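Local coordinates for uncharacterized protein (PDB 4FTD) that is of unknown function but combines a six-bladed beta-propeller with an immunoglobulin-like domain and may play a part in carbohydrate metabolism, at residues K365-I368 / A369-Y373. Numbering follows the deposited sequence.
Sequences KASI and ALEVY
Ser-367 gives its hydroxyl hydrogen to the carboxylate of Glu-371, with OG 2.6 Å from OE2. The bond is short. It meets OE2 from above the carboxylate plane, about 50° out of it. Ser-367 OG sits between its own backbone N and carbonyl carbon (chi1 63°), which turns it toward the strand. Glu-371 reaches back with CG anti to its carbonyl carbon (chi1 -72°) and an extended chain beyond. The methyl of Ala-369 lies beside this hydrogen bond, its CB 3.5 Å from Ser-367 OG. Ile-368 makes the corner with a positive phi, and its bond from CA to CB points away from the strand, though CB still touches Ala-369 N. Its side chain packs instead on Arg-435 and Ser-438.

Neighbouring strands hold both partners. Thr-357 OG1 is hydrogen-bonded to Ser-367 OG and to Ala-369 N, and Gln-399 NE2 binds Glu-371 OE2. The contact thus ties loop residues 365-368 to the strand they lead into, 369-374 of a propeller blade, between strands 350-357 and 398-401. Glu-371 is buried, and OE2 accepts hydrogen bonds from two side chains. These would help to stabilise a charged carboxylate there.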
loop_
_atom_site.group_PDB
_atom_site.type_symbol
_atom_site.label_atom_id
_atom_site.label_comp_id
_atom_site.label_asym_id
_atom_site.label_seq_id
_atom_site.Cartn_x
_atom_site.Cartn_y
_atom_site.Cartn_z
ATOM N N LYS A 365 -7.471 -15.573 -15.376
ATOM C CA LYS A 365 -8.514 -14.599 -15.182
ATOM C C LYS A 365 -8.115 -13.648 -14.056
ATOM O O LYS A 365 -8.970 -12.973 -13.530
ATOM C CB LYS A 365 -9.860 -15.323 -14.917
ATOM C CG LYS A 365 -10.338 -16.207 -16.088
ATOM C CD LYS A 365 -11.425 -17.194 -15.672
ATOM C CE LYS A 365 -12.046 -17.948 -16.843
ATOM N NZ LYS A 365 -12.541 -17.026 -17.901
ATOM N N ALA A 366 -6.824 -13.552 -13.703
ATOM C CA ALA A 366 -6.394 -12.623 -12.662
ATOM C C ALA A 366 -6.749 -11.185 -13.074
ATOM O O ALA A 366 -6.756 -10.847 -14.261
ATOM C CB ALA A 366 -4.874 -12.743 -12.410
ATOM N N SER A 367 -7.033 -10.330 -12.101
ATOM C CA SER A 367 -7.310 -8.898 -12.401
ATOM C C SER A 367 -6.128 -8.130 -13.078
ATOM O O SER A 367 -6.338 -7.088 -13.737
ATOM C CB SER A 367 -7.738 -8.170 -11.108
ATOM O OG SER A 367 -6.648 -8.187 -10.161
ATOM N N ILE A 368 -4.902 -8.644 -12.924
ATOM C CA ILE A 368 -3.665 -7.973 -13.371
ATOM C C ILE A 368 -3.658 -6.528 -12.862
ATOM O O ILE A 368 -3.723 -5.552 -13.648
ATOM C CB ILE A 368 -3.385 -8.097 -14.895
ATOM C CG1 ILE A 368 -3.469 -9.562 -15.349
ATOM C CG2 ILE A 368 -1.971 -7.557 -15.238
ATOM C CD1 ILE A 368 -3.335 -9.737 -16.859
ATOM N N ALA A 369 -3.537 -6.403 -11.542
ATOM C CA ALA A 369 -3.773 -5.140 -10.882
ATOM C C ALA A 369 -3.006 -4.945 -9.591
ATOM O O ALA A 369 -2.725 -5.885 -8.883
ATOM C CB ALA A 369 -5.279 -5.004 -10.595
ATOM N N LEU A 370 -2.717 -3.684 -9.277
ATOM C CA LEU A 370 -2.278 -3.310 -7.939
ATOM C C LEU A 370 -3.558 -3.447 -7.114
ATOM O O LEU A 370 -4.591 -2.906 -7.509
ATOM C CB LEU A 370 -1.771 -1.866 -7.921
ATOM C CG LEU A 370 -1.260 -1.195 -6.647
ATOM C CD1 LEU A 370 -0.431 0.050 -6.995
ATOM C CD2 LEU A 370 -2.402 -0.840 -5.739
ATOM N N GLU A 371 -3.500 -4.153 -5.983
ATOM C CA GLU A 371 -4.640 -4.245 -5.069
ATOM C C GLU A 371 -4.194 -3.970 -3.647
ATOM O O GLU A 371 -3.101 -4.356 -3.254
ATOM C CB GLU A 371 -5.299 -5.626 -5.196
ATOM C CG GLU A 371 -6.056 -5.741 -6.510
ATOM C CD GLU A 371 -6.693 -7.083 -6.770
ATOM O OE1 GLU A 371 -6.525 -8.020 -5.964
ATOM O OE2 GLU A 371 -7.363 -7.196 -7.814
ATOM N N VAL A 372 -5.041 -3.268 -2.902
ATOM C CA VAL A 372 -4.817 -2.963 -1.510
ATOM C C VAL A 372 -5.976 -3.542 -0.706
ATOM O O VAL A 372 -7.153 -3.323 -1.043
ATOM C CB VAL A 372 -4.733 -1.443 -1.282
ATOM C CG1 VAL A 372 -4.408 -1.154 0.170
ATOM C CG2 VAL A 372 -3.688 -0.839 -2.202
ATOM N N TYR A 373 -5.637 -4.280 0.351
ATOM C CA TYR A 373 -6.603 -4.872 1.246
ATOM C C TYR A 373 -6.462 -4.231 2.602
ATOM O O TYR A 373 -5.353 -3.904 3.030
ATOM C CB TYR A 373 -6.394 -6.367 1.354
ATOM C CG TYR A 373 -6.752 -7.080 0.106
ATOM C CD1 TYR A 373 -8.062 -7.533 -0.105
ATOM C CD2 TYR A 373 -5.807 -7.276 -0.892
ATOM C CE1 TYR A 373 -8.408 -8.178 -1.259
ATOM C CE2 TYR A 373 -6.135 -7.934 -2.049
ATOM C CZ TYR A 373 -7.425 -8.385 -2.230
ATOM O OH TYR A 373 -7.728 -9.020 -3.386
#